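Local coordinates for paenibacillus xanthan lyase (PDB 6F2P), which probably cleaves, by beta-elimination, the bond joining the terminal mannose to glucuronate in the side chains of the polysaccharide xanthan, at residues A3-T8 with S247-T252; Y562-A567 with S616-P621; P767-A772 with L893-L898; V978-T983 with G1016-R1021. All coordinates share one frame; numbering follows the deposited sequence.

Overall arrangement
The four contacts follow one another along the chain and none touches another. Contact 1 belongs to the N-terminal helical region, contact 2 to the super-sandwich domain, contact 3 to a later beta sandwich and contact 4 to the golvesin-type domain at the C-terminus. The centres of contacts 1 and 4 lie 96 Å apart, on opposite sides of the centre of the chain, which shows how extended the molecule is; contacts 3 and 4 are closer, at 43 Å. Calcium links several of them in kind: contact 3 supplies most of the ligands of a calcium site, contact 2 presents a turn carbonyl to another, and contact 4 has R1021 about 7 Å from a third.

Contact 1. Residues A3-T8 with S247-T252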
loop_
_atom_site.group_PDB
_atom_site.type_symbol
_atom_site.label_atom_id
_atom_site.label_comp_id
_atom_site.label_asym_id
_atom_site.label_seq_id
_atom_site.Cartn_x
_atom_site.Cartn_y
_atom_site.Cartn_z
ATOM N N ALA A 3 -27.588 22.598 36.021
ATOM C CA ALA A 3 -26.974 21.994 37.187
ATOM C C ALA A 3 -26.972 20.499 36.964
ATOM O O ALA A 3 -25.911 19.891 36.837
ATOM C CB ALA A 3 -27.734 22.359 38.466
ATOM N N ASP A 4 -28.163 19.916 36.867
ATOM C CA ASP A 4 -28.277 18.470 36.976
ATOM C C ASP A 4 -27.769 17.658 35.788
ATOM O O ASP A 4 -27.317 16.534 35.981
ATOM C CB ASP A 4 -29.679 18.043 37.426
ATOM C CG ASP A 4 -29.833 18.081 38.938
ATOM O OD1 ASP A 4 -29.467 17.084 39.603
ATOM O OD2 ASP A 4 -30.301 19.114 39.467
ATOM N N GLU A 5 -27.802 18.203 34.575
ATOM C CA GLU A 5 -27.235 17.436 33.468
ATOM C C GLU A 5 -25.720 17.409 33.595
ATOM O O GLU A 5 -25.070 16.388 33.351
ATOM C CB GLU A 5 -27.652 17.960 32.095
ATOM C CG GLU A 5 -27.170 17.045 30.969
ATOM C CD GLU A 5 -27.771 17.367 29.614
ATOM O OE1 GLU A 5 -28.652 18.253 29.529
ATOM O OE2 GLU A 5 -27.355 16.721 28.625
ATOM N N PHE A 6 -25.165 18.545 33.991
ATOM C CA PHE A 6 -23.754 18.621 34.329
ATOM C C PHE A 6 -23.419 17.707 35.504
ATOM O O PHE A 6 -22.437 16.971 35.452
ATOM C CB PHE A 6 -23.389 20.054 34.657
ATOM C CG PHE A 6 -23.609 21.004 33.520
ATOM C CD1 PHE A 6 -22.873 20.889 32.355
ATOM C CD2 PHE A 6 -24.540 22.019 33.616
ATOM C CE1 PHE A 6 -23.063 21.772 31.310
ATOM C CE2 PHE A 6 -24.734 22.904 32.574
ATOM C CZ PHE A 6 -23.995 22.782 31.419
ATOM N N ASP A 7 -24.242 17.743 36.550
ATOM C CA ASP A 7 -24.044 16.876 37.707
ATOM C C ASP A 7 -23.989 15.418 37.287
ATOM O O ASP A 7 -23.188 14.645 37.807
ATOM C CB ASP A 7 -25.151 17.068 38.759
ATOM C CG ASP A 7 -25.151 18.466 39.368
ATOM O OD1 ASP A 7 -24.055 19.039 39.576
ATOM O OD2 ASP A 7 -26.253 19.001 39.626
ATOM N N THR A 8 -24.833 15.049 36.331
ATOM C CA THR A 8 -24.924 13.664 35.889
ATOM C C THR A 8 -23.664 13.237 35.156
ATOM O O THR A 8 -23.128 12.147 35.394
ATOM C CB THR A 8 -26.134 13.453 34.974
ATOM O OG1 THR A 8 -27.331 13.687 35.717
ATOM C CG2 THR A 8 -26.160 12.036 34.471
ATOM N N SER A 247 -26.096 12.559 26.153
ATOM C CA SER A 247 -26.284 13.919 26.645
ATOM C C SER A 247 -26.559 14.911 25.533
ATOM O O SER A 247 -26.426 14.604 24.353
ATOM C CB SER A 247 -25.032 14.402 27.371
ATOM O OG SER A 247 -24.233 15.163 26.481
ATOM N N SER A 248 -26.900 16.129 25.931
ATOM C CA SER A 248 -27.151 17.211 24.991
ATOM C C SER A 248 -25.944 17.468 24.099
ATOM O O SER A 248 -26.084 17.970 22.992
ATOM C CB SER A 248 -27.508 18.486 25.753
ATOM O OG SER A 248 -28.494 18.237 26.742
ATOM N N TRP A 249 -24.755 17.122 24.580
ATOM C CA TRP A 249 -23.527 17.405 23.840
ATOM C C TRP A 249 -22.897 16.130 23.299
ATOM O O TRP A 249 -21.712 16.102 22.978
ATOM C CB TRP A 249 -22.538 18.193 24.714
ATOM C CG TRP A 249 -23.217 19.361 25.372
ATOM C CD1 TRP A 249 -23.531 20.567 24.798
ATOM C CD2 TRP A 249 -23.718 19.414 26.711
ATOM N NE1 TRP A 249 -24.182 21.368 25.708
ATOM C CE2 TRP A 249 -24.312 20.683 26.887
ATOM C CE3 TRP A 249 -23.717 18.513 27.781
ATOM C CZ2 TRP A 249 -24.896 21.071 28.091
ATOM C CZ3 TRP A 249 -24.300 18.898 28.976
ATOM C CH2 TRP A 249 -24.881 20.166 29.121
ATOM N N GLN A 250 -23.699 15.080 23.179
ATOM C CA GLN A 250 -23.205 13.827 22.636
ATOM C C GLN A 250 -22.701 14.014 21.216
ATOM O O GLN A 250 -23.065 14.976 20.527
ATOM C CB GLN A 250 -24.289 12.770 22.642
ATOM C CG GLN A 250 -25.229 12.869 21.474
ATOM C CD GLN A 250 -26.508 12.117 21.731
ATOM O OE1 GLN A 250 -27.573 12.720 21.837
ATOM N NE2 GLN A 250 -26.410 10.791 21.848
ATOM N N VAL A 251 -21.852 13.089 20.784
ATOM C CA VAL A 251 -21.235 13.212 19.482
ATOM C C VAL A 251 -22.254 12.789 18.434
ATOM O O VAL A 251 -22.804 11.681 18.497
ATOM C CB VAL A 251 -19.958 12.360 19.388
ATOM C CG1 VAL A 251 -19.281 12.555 18.042
ATOM C CG2 VAL A 251 -19.008 12.730 20.505
ATOM N N THR A 252 -22.516 13.674 17.477
ATOM C CA THR A 252 -23.529 13.408 16.467
ATOM C C THR A 252 -22.938 13.221 15.075
ATOM O O THR A 252 -23.608 12.692 14.186
ATOM C CB THR A 252 -24.581 14.535 16.398
ATOM O OG1 THR A 252 -23.938 15.777 16.086
ATOM C CG2 THR A 252 -25.315 14.668 17.709
#
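E5 and F6, in the first turn of helix 4-18, meet S248 and W249 of the loop that follows helix 229-244. E5 reaches across with an extended side chain: its CG stands opposite the backbone N (chi1 -174°), and the next torsion keeps the chain straight, which carries both carboxylate oxygens to S248. There E5 OE2 takes the backbone N-H of S248, OE2 to N 2.8 Å, a nearly linear bond that meets the oxygen close to its C-O axis. S248 OG lies 2.7 Å from E5 OE2 and 2.8 Å from E5 OE1. Glutamate suits the place because it has both the length and the two oxygens to grip the second residue of the turn from S247 to Q250.

Alongside, F6 and W249 supply the apolar half. Each has its CG opposite its own carbonyl carbon (chi1 -61° in F6), a setting that brings the far ends of the two rings together. The F6 ring and the six-membered ring of W249 are nearly parallel, 18° apart, but slid so far that they barely overlap, with centroids 5.0 Å apart. F6 CE1 approaches W249 CH2 at 3.3 Å. The aliphatic part of E5 passes the same indole corner, and S248 CB lies over the centre of the W249 ring.

The loop is held in shape by S247, whose OG accepts from W249 N at 2.8 Å in an ST turn while bonding L244 O. Helix 188-197 packs on W249 as well. The N-H of the turn's second residue thus gains a charged acceptor beside apolar ring packing, fastening the chain's first helix to a distant loop.

Contact 2. Residues Y562-A567 with S616-P621; sequences YFPGGA and SYVLLP. With CA (calcium ion), chain I.
In the super-sandwich domain, this contact lies at a corner where the chain leaves the nine-stranded sheet, through strand 559-563, and enters the five-stranded one, through strand 566-578. Y562 pairs antiparallel with V618 as a hydrogen-bonded pair: Y562 N gives to V618 O at 3.0 Å and V618 N to Y562 O at 2.8 Å. A type II turn from F563 to G566 follows, closed by G566 N on F563 O. P564 fits its second position, its ring holding phi near the -54° needed there, and G565 the third, where phi is positive.

The side chains fall on two faces. On one, the Y562 ring carries its CD2 to V618 CG2 at 3.6 Å, because its CG is set opposite the backbone N (chi1 158°), while L620 CD1 meets Y562 CB. P564 N lies over a face of the Y562 ring, toward the rim, and P564 CG approaches V618 CG2; I637 and I639 of strand 637-642 and A632 of helix 625-633 pack against this face. On the other, F563 lays CD2 and CE2 against Y617 CB, at 3.6 Å from CD2.

Water 1 spans the turn and the strand, donating to P564 O at 3.0 Å and to S616 O at 2.8 Å. A glycine in place of P564 would probably let the turn flex and open a gap beside V618 CG2 and S616 OG. At the corner itself, G565 O binds a calcium ion at 2.5 Å, so the same turn that switches sheets offers the metal a neutral carbonyl, with a water on the ion bonded to G566 O.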
loop_
_atom_site.group_PDB
_atom_site.type_symbol
_atom_site.label_atom_id
_atom_site.label_comp_id
_atom_site.label_asym_id
_atom_site.label_seq_id
_atom_site.Cartn_x
_atom_site.Cartn_y
_atom_site.Cartn_z
ATOM N N TYR A 562 12.758 -24.248 6.135
ATOM C CA TYR A 562 13.137 -25.094 5.026
ATOM C C TYR A 562 13.931 -24.248 4.044
ATOM O O TYR A 562 13.574 -23.104 3.773
ATOM C CB TYR A 562 11.889 -25.730 4.401
ATOM C CG TYR A 562 12.046 -26.209 2.977
ATOM C CD1 TYR A 562 13.024 -27.132 2.632
ATOM C CD2 TYR A 562 11.198 -25.748 1.980
ATOM C CE1 TYR A 562 13.171 -27.557 1.330
ATOM C CE2 TYR A 562 11.330 -26.170 0.678
ATOM C CZ TYR A 562 12.316 -27.073 0.353
ATOM O OH TYR A 562 12.441 -27.490 -0.958
ATOM N N PHE A 563 15.035 -24.795 3.548
ATOM C CA PHE A 563 15.892 -24.055 2.630
ATOM C C PHE A 563 15.970 -24.723 1.262
ATOM O O PHE A 563 16.780 -25.618 1.045
ATOM C CB PHE A 563 17.276 -23.839 3.249
ATOM C CG PHE A 563 17.222 -23.119 4.565
ATOM C CD1 PHE A 563 17.035 -23.819 5.751
ATOM C CD2 PHE A 563 17.305 -21.738 4.619
ATOM C CE1 PHE A 563 16.958 -23.151 6.970
ATOM C CE2 PHE A 563 17.230 -21.073 5.830
ATOM C CZ PHE A 563 17.057 -21.785 7.005
ATOM N N PRO A 564 15.113 -24.281 0.334
ATOM C CA PRO A 564 15.029 -24.849 -1.019
ATOM C C PRO A 564 16.386 -24.850 -1.718
ATOM O O PRO A 564 17.015 -23.792 -1.901
ATOM C CB PRO A 564 14.063 -23.908 -1.734
ATOM C CG PRO A 564 13.229 -23.326 -0.632
ATOM C CD PRO A 564 14.127 -23.208 0.555
ATOM N N GLY A 565 16.838 -26.046 -2.087
ATOM C CA GLY A 565 18.091 -26.199 -2.803
ATOM C C GLY A 565 19.265 -26.311 -1.862
ATOM O O GLY A 565 20.406 -26.465 -2.297
ATOM N N GLY A 566 18.973 -26.242 -0.567
ATOM C CA GLY A 566 20.005 -26.169 0.448
ATOM C C GLY A 566 20.631 -24.785 0.537
ATOM O O GLY A 566 20.686 -24.061 -0.460
ATOM N N ALA A 567 21.103 -24.413 1.729
ATOM C CA ALA A 567 21.782 -23.129 1.920
ATOM C C ALA A 567 22.895 -23.190 2.958
ATOM O O ALA A 567 22.890 -24.035 3.859
ATOM C CB ALA A 567 20.782 -22.037 2.294
ATOM N N SER A 616 16.630 -17.824 -0.475
ATOM C CA SER A 616 15.285 -18.352 -0.392
ATOM C C SER A 616 15.197 -19.200 0.861
ATOM O O SER A 616 16.137 -19.919 1.196
ATOM C CB SER A 616 14.943 -19.186 -1.626
ATOM O OG SER A 616 15.732 -20.356 -1.685
ATOM N N TYR A 617 14.081 -19.082 1.572
ATOM C CA TYR A 617 13.791 -19.941 2.715
ATOM C C TYR A 617 12.292 -19.937 2.968
ATOM O O TYR A 617 11.574 -19.069 2.455
ATOM C CB TYR A 617 14.565 -19.505 3.970
ATOM C CG TYR A 617 14.256 -18.109 4.480
ATOM C CD1 TYR A 617 14.858 -16.994 3.915
ATOM C CD2 TYR A 617 13.389 -17.912 5.553
ATOM C CE1 TYR A 617 14.589 -15.714 4.383
ATOM C CE2 TYR A 617 13.117 -16.634 6.034
ATOM C CZ TYR A 617 13.718 -15.542 5.439
ATOM O OH TYR A 617 13.455 -14.269 5.895
ATOM N N VAL A 618 11.829 -20.905 3.751
ATOM C CA VAL A 618 10.407 -21.076 4.002
ATOM C C VAL A 618 10.182 -21.194 5.491
ATOM O O VAL A 618 10.750 -22.076 6.130
ATOM C CB VAL A 618 9.875 -22.376 3.366
ATOM C CG1 VAL A 618 8.441 -22.614 3.781
ATOM C CG2 VAL A 618 10.010 -22.339 1.851
ATOM N N LEU A 619 9.356 -20.314 6.048
ATOM C CA LEU A 619 9.018 -20.408 7.460
ATOM C C LEU A 619 7.916 -21.437 7.640
ATOM O O LEU A 619 6.883 -21.384 6.964
ATOM C CB LEU A 619 8.574 -19.056 8.015
ATOM C CG LEU A 619 9.647 -17.972 8.055
ATOM C CD1 LEU A 619 9.096 -16.680 8.672
ATOM C CD2 LEU A 619 10.874 -18.460 8.816
ATOM N N LEU A 620 8.141 -22.373 8.555
ATOM C CA LEU A 620 7.168 -23.414 8.844
ATOM C C LEU A 620 6.825 -23.396 10.324
ATOM O O LEU A 620 7.352 -24.201 11.090
ATOM C CB LEU A 620 7.736 -24.781 8.449
ATOM C CG LEU A 620 8.058 -24.952 6.959
ATOM C CD1 LEU A 620 8.819 -26.244 6.705
ATOM C CD2 LEU A 620 6.787 -24.922 6.109
ATOM N N PRO A 621 5.947 -22.465 10.736
ATOM C CA PRO A 621 5.628 -22.338 12.163
ATOM C C PRO A 621 4.877 -23.551 12.706
ATOM O O PRO A 621 4.187 -24.235 11.943
ATOM C CB PRO A 621 4.718 -21.096 12.217
ATOM C CG PRO A 621 4.968 -20.360 10.951
ATOM C CD PRO A 621 5.292 -21.421 9.930
HETATM CA CA CA I . 21.996 -25.571 -4.025
HETATM O O HOH W 1 17.933 -21.926 0.319
HETATM O O HOH W 2 23.046 -24.456 -2.197
#

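Contact 3. Residues P767-A772 with L893-L898. With CA (calcium ion), chain C.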
loop_
_atom_site.group_PDB
_atom_site.type_symbol
_atom_site.label_atom_id
_atom_site.label_comp_id
_atom_site.label_asym_id
_atom_site.label_seq_id
_atom_site.Cartn_x
_atom_site.Cartn_y
_atom_site.Cartn_z
ATOM N N PRO A 767 -11.496 10.261 -30.199
ATOM C CA PRO A 767 -10.243 10.928 -29.825
ATOM C C PRO A 767 -9.917 10.733 -28.342
ATOM O O PRO A 767 -10.816 10.450 -27.545
ATOM C CB PRO A 767 -10.547 12.401 -30.103
ATOM C CG PRO A 767 -12.003 12.522 -29.807
ATOM C CD PRO A 767 -12.637 11.198 -30.197
ATOM N N TYR A 768 -8.642 10.864 -27.986
ATOM C CA TYR A 768 -8.227 10.830 -26.596
ATOM C C TYR A 768 -8.385 12.248 -26.061
ATOM O O TYR A 768 -7.541 13.099 -26.327
ATOM C CB TYR A 768 -6.751 10.448 -26.490
ATOM C CG TYR A 768 -6.390 9.019 -26.847
ATOM C CD1 TYR A 768 -6.119 8.652 -28.161
ATOM C CD2 TYR A 768 -6.266 8.051 -25.862
ATOM C CE1 TYR A 768 -5.766 7.353 -28.482
ATOM C CE2 TYR A 768 -5.914 6.755 -26.173
ATOM C CZ TYR A 768 -5.669 6.412 -27.483
ATOM O OH TYR A 768 -5.319 5.118 -27.792
ATOM N N GLU A 769 -9.458 12.516 -25.323
ATOM C CA GLU A 769 -9.710 13.874 -24.840
ATOM C C GLU A 769 -8.699 14.309 -23.794
ATOM O O GLU A 769 -8.563 13.671 -22.748
ATOM C CB GLU A 769 -11.124 13.997 -24.281
ATOM C CG GLU A 769 -12.199 13.593 -25.271
ATOM C CD GLU A 769 -12.409 14.625 -26.369
ATOM O OE1 GLU A 769 -13.403 14.492 -27.109
ATOM O OE2 GLU A 769 -11.598 15.570 -26.494
ATOM N N ALA A 770 -7.999 15.401 -24.087
ATOM C CA ALA A 770 -6.958 15.916 -23.208
ATOM C C ALA A 770 -7.509 16.165 -21.810
ATOM O O ALA A 770 -6.877 15.828 -20.816
ATOM C CB ALA A 770 -6.373 17.194 -23.781
ATOM N N GLU A 771 -8.708 16.732 -21.750
ATOM C CA GLU A 771 -9.344 17.051 -20.480
ATOM C C GLU A 771 -9.636 15.828 -19.610
ATOM O O GLU A 771 -10.016 15.974 -18.455
ATOM C CB GLU A 771 -10.648 17.821 -20.714
ATOM C CG GLU A 771 -11.743 17.013 -21.400
ATOM C CD GLU A 771 -11.808 17.281 -22.899
ATOM O OE1 GLU A 771 -12.871 17.019 -23.514
ATOM O OE2 GLU A 771 -10.796 17.763 -23.448
ATOM N N ALA A 772 -9.480 14.627 -20.156
ATOM C CA ALA A 772 -9.804 13.424 -19.391
ATOM C C ALA A 772 -8.640 12.441 -19.336
ATOM O O ALA A 772 -8.817 11.262 -19.005
ATOM C CB ALA A 772 -11.050 12.750 -19.949
ATOM N N LEU A 893 -4.895 22.602 -25.574
ATOM C CA LEU A 893 -4.946 21.249 -26.127
ATOM C C LEU A 893 -6.352 20.643 -26.053
ATOM O O LEU A 893 -6.942 20.556 -24.977
ATOM C CB LEU A 893 -3.938 20.362 -25.392
ATOM C CG LEU A 893 -3.811 18.879 -25.742
ATOM C CD1 LEU A 893 -3.529 18.671 -27.223
ATOM C CD2 LEU A 893 -2.701 18.272 -24.897
ATOM N N ASP A 894 -6.888 20.222 -27.194
ATOM C CA ASP A 894 -8.231 19.646 -27.218
ATOM C C ASP A 894 -8.174 18.129 -27.095
ATOM O O ASP A 894 -8.815 17.555 -26.216
ATOM C CB ASP A 894 -8.999 20.065 -28.483
ATOM C CG ASP A 894 -10.474 19.635 -28.458
ATOM O OD1 ASP A 894 -10.928 19.099 -27.419
ATOM O OD2 ASP A 894 -11.184 19.844 -29.470
ATOM N N ASN A 895 -7.411 17.485 -27.977
ATOM C CA ASN A 895 -7.294 16.029 -27.941
ATOM C C ASN A 895 -6.109 15.475 -28.728
ATOM O O ASN A 895 -5.346 16.223 -29.334
ATOM C CB ASN A 895 -8.600 15.358 -28.394
ATOM C CG ASN A 895 -8.946 15.643 -29.851
ATOM O OD1 ASN A 895 -8.072 15.864 -30.687
ATOM N ND2 ASN A 895 -10.238 15.623 -30.160
ATOM N N PHE A 896 -5.962 14.155 -28.689
ATOM C CA PHE A 896 -5.051 13.443 -29.568
ATOM C C PHE A 896 -5.878 12.482 -30.413
ATOM O O PHE A 896 -6.944 12.032 -29.991
ATOM C CB PHE A 896 -4.030 12.630 -28.771
ATOM C CG PHE A 896 -3.015 13.458 -28.032
ATOM C CD1 PHE A 896 -1.967 14.057 -28.709
ATOM C CD2 PHE A 896 -3.090 13.604 -26.654
ATOM C CE1 PHE A 896 -1.027 14.807 -28.038
ATOM C CE2 PHE A 896 -2.144 14.353 -25.969
ATOM C CZ PHE A 896 -1.111 14.958 -26.666
ATOM N N SER A 897 -5.386 12.182 -31.607
ATOM C CA SER A 897 -5.920 11.094 -32.405
ATOM C C SER A 897 -4.745 10.257 -32.873
ATOM O O SER A 897 -3.694 10.797 -33.190
ATOM C CB SER A 897 -6.678 11.631 -33.620
ATOM O OG SER A 897 -7.863 12.300 -33.236
ATOM N N LEU A 898 -4.911 8.942 -32.898
ATOM C CA LEU A 898 -3.926 8.073 -33.531
ATOM C C LEU A 898 -4.556 7.501 -34.789
ATOM O O LEU A 898 -5.553 6.784 -34.718
ATOM C CB LEU A 898 -3.503 6.934 -32.607
ATOM C CG LEU A 898 -3.152 7.286 -31.166
ATOM C CD1 LEU A 898 -2.632 6.050 -30.454
ATOM C CD2 LEU A 898 -2.150 8.415 -31.105
HETATM CA CA CA C . -11.536 17.936 -25.575
#
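Y768 and F896 form the antiparallel hydrogen-bonded pair here, Y768 N on F896 O at 2.9 Å, with the reverse bond from F896 N to Y768 O. E769 and N895 make the next, non-hydrogen-bonded pair. Then A770 N gives to D894 O at 3.1 Å, where D894 and N895 form a classic bulge against R824.

Metal bonds gather at this bulge. The calcium ion takes E769 OE2 at 2.5 Å, both oxygens of E771 (OE1 2.6 Å, OE2 2.3 Å), and D894 twice, through OD1 at 2.3 Å and its backbone O at 2.8 Å. D894 CG lies opposite the backbone N (chi1 -172°), turning OD1 to the same ion as its own carbonyl. S791 O and K794 O complete the shell.

Apolar contacts line the other face. Y768 crosses L898 at about a right angle, CE1 to CG 3.7 Å, while its OH bonds D812 O. Small A770 sits with its CB against L893 CG.

Three carboxylates so close would probably repel one another without the calcium; R824 also pairs with D894 OD2. The ion thus ties the start of this beta sandwich to strand 891-900, much as structural calcium does in some carbohydrate-binding modules.

Contact 4. Residues V978-T983 with G1016-R1021; sequences VPVDVT and GAIKIR
Strands 978-983 and 1017-1021 run antiparallel, their axes 4.6 Å apart at closest and 164° between directions. D981 with K1019 and T983 with A1017 are hydrogen-bonded pairs, each bonded both ways, D981 N to K1019 O at 2.8 Å. V980 with I1020 and V982 with I1018 alternate as non-hydrogen-bonded pairs. R1021 N gives to P979 O at 3.0 Å; P979, lacking an N-H, returns nothing.

V980, V982, I1018 and I1020 offer branched apolar side chains, well suited to strands, to one face, where V980 CG1 meets I1018 CG2; V978 CG1 meets I1020 CG2 at 3.8 Å. This face packs on V964 and M966 of strand 960-967, in the opposing sheet of the golvesin-type beta sandwich.

The other face is mixed, with D981, T983 and K1019 beside A1017. R1021, bent at chi2 and chi3, folds back so that NH1 meets D981 OD1 at 2.6 Å in a salt bridge, with a weak bond to OD2. The carboxylate lies at the guanidinium edge, the planes 28° apart, and P979 CB lies over one face. A leucine for R1021 would probably leave the charge of D981 without its mate and P979 CB without the flat guanidinium. D981 OD1 also bonds T990 OG1.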
loop_
_atom_site.group_PDB
_atom_site.type_symbol
_atom_site.label_atom_id
_atom_site.label_comp_id
_atom_site.label_asym_id
_atom_site.label_seq_id
_atom_site.Cartn_x
_atom_site.Cartn_y
_atom_site.Cartn_z
ATOM N N VAL A 978 -5.273 -8.471 -71.597
ATOM C CA VAL A 978 -5.310 -9.386 -70.466
ATOM C C VAL A 978 -6.480 -9.051 -69.550
ATOM O O VAL A 978 -6.526 -7.959 -68.982
ATOM C CB VAL A 978 -4.002 -9.337 -69.664
ATOM C CG1 VAL A 978 -4.026 -10.376 -68.546
ATOM C CG2 VAL A 978 -2.815 -9.555 -70.590
ATOM N N PRO A 979 -7.438 -9.986 -69.415
ATOM C CA PRO A 979 -8.592 -9.766 -68.537
ATOM C C PRO A 979 -8.228 -9.957 -67.066
ATOM O O PRO A 979 -7.648 -10.979 -66.696
ATOM C CB PRO A 979 -9.586 -10.842 -68.987
ATOM C CG PRO A 979 -8.740 -11.931 -69.524
ATOM C CD PRO A 979 -7.531 -11.269 -70.135
ATOM N N VAL A 980 -8.556 -8.966 -66.241
ATOM C CA VAL A 980 -8.276 -9.025 -64.812
ATOM C C VAL A 980 -9.552 -8.818 -64.006
ATOM O O VAL A 980 -10.250 -7.822 -64.185
ATOM C CB VAL A 980 -7.249 -7.957 -64.399
ATOM C CG1 VAL A 980 -6.941 -8.066 -62.911
ATOM C CG2 VAL A 980 -5.982 -8.100 -65.223
ATOM N N ASP A 981 -9.862 -9.765 -63.126
ATOM C CA ASP A 981 -11.000 -9.619 -62.223
ATOM C C ASP A 981 -10.562 -9.061 -60.882
ATOM O O ASP A 981 -9.511 -9.425 -60.363
ATOM C CB ASP A 981 -11.702 -10.958 -61.996
ATOM C CG ASP A 981 -12.349 -11.489 -63.245
ATOM O OD1 ASP A 981 -12.718 -10.670 -64.114
ATOM O OD2 ASP A 981 -12.483 -12.726 -63.359
ATOM N N VAL A 982 -11.372 -8.171 -60.327
ATOM C CA VAL A 982 -11.177 -7.717 -58.963
ATOM C C VAL A 982 -12.458 -7.983 -58.187
ATOM O O VAL A 982 -13.456 -7.285 -58.367
ATOM C CB VAL A 982 -10.832 -6.220 -58.906
ATOM C CG1 VAL A 982 -10.715 -5.763 -57.465
ATOM C CG2 VAL A 982 -9.546 -5.946 -59.667
ATOM N N THR A 983 -12.443 -9.014 -57.349
ATOM C CA THR A 983 -13.600 -9.319 -56.517
ATOM C C THR A 983 -13.459 -8.596 -55.188
ATOM O O THR A 983 -12.544 -8.862 -54.424
ATOM C CB THR A 983 -13.759 -10.831 -56.271
ATOM O OG1 THR A 983 -13.602 -11.544 -57.506
ATOM C CG2 THR A 983 -15.126 -11.132 -55.682
ATOM N N GLY A 1016 -11.843 -11.231 -50.757
ATOM C CA GLY A 1016 -11.570 -10.472 -51.954
ATOM C C GLY A 1016 -10.455 -11.122 -52.739
ATOM O O GLY A 1016 -9.550 -11.719 -52.157
ATOM N N ALA A 1017 -10.519 -11.015 -54.062
ATOM C CA ALA A 1017 -9.512 -11.627 -54.914
ATOM C C ALA A 1017 -9.226 -10.784 -56.146
ATOM O O ALA A 1017 -10.047 -9.973 -56.575
ATOM C CB ALA A 1017 -9.938 -13.023 -55.317
ATOM N N ILE A 1018 -8.040 -10.980 -56.702
ATOM C CA ILE A 1018 -7.641 -10.308 -57.921
ATOM C C ILE A 1018 -7.095 -11.366 -58.861
ATOM O O ILE A 1018 -5.956 -11.809 -58.705
ATOM C CB ILE A 1018 -6.572 -9.248 -57.640
ATOM C CG1 ILE A 1018 -7.100 -8.239 -56.621
ATOM C CG2 ILE A 1018 -6.165 -8.544 -58.921
ATOM C CD1 ILE A 1018 -6.033 -7.347 -56.049
ATOM N N LYS A 1019 -7.922 -11.780 -59.820
ATOM C CA LYS A 1019 -7.592 -12.883 -60.719
ATOM C C LYS A 1019 -7.149 -12.398 -62.099
ATOM O O LYS A 1019 -7.690 -11.430 -62.638
ATOM C CB LYS A 1019 -8.782 -13.843 -60.859
ATOM C CG LYS A 1019 -8.492 -15.061 -61.737
ATOM C CD LYS A 1019 -9.758 -15.823 -62.128
ATOM C CE LYS A 1019 -10.368 -16.571 -60.952
ATOM N NZ LYS A 1019 -11.497 -17.443 -61.399
ATOM N N ILE A 1020 -6.151 -13.077 -62.657
ATOM C CA ILE A 1020 -5.720 -12.839 -64.025
ATOM C C ILE A 1020 -6.136 -14.029 -64.878
ATOM O O ILE A 1020 -5.714 -15.152 -64.621
ATOM C CB ILE A 1020 -4.198 -12.660 -64.105
ATOM C CG1 ILE A 1020 -3.784 -11.369 -63.395
ATOM C CG2 ILE A 1020 -3.738 -12.641 -65.547
ATOM C CD1 ILE A 1020 -2.287 -11.197 -63.267
ATOM N N ARG A 1021 -6.988 -13.780 -65.870
ATOM C CA ARG A 1021 -7.474 -14.825 -66.772
ATOM C C ARG A 1021 -6.742 -14.728 -68.106
ATOM O O ARG A 1021 -6.041 -13.747 -68.368
ATOM C CB ARG A 1021 -8.990 -14.702 -66.985
ATOM C CG ARG A 1021 -9.861 -15.274 -65.859
ATOM C CD ARG A 1021 -11.172 -14.493 -65.720
ATOM N NE ARG A 1021 -11.693 -14.066 -67.021
ATOM C CZ ARG A 1021 -12.252 -12.881 -67.261
ATOM N NH1 ARG A 1021 -12.375 -11.989 -66.290
ATOM N NH2 ARG A 1021 -12.693 -12.582 -68.476
#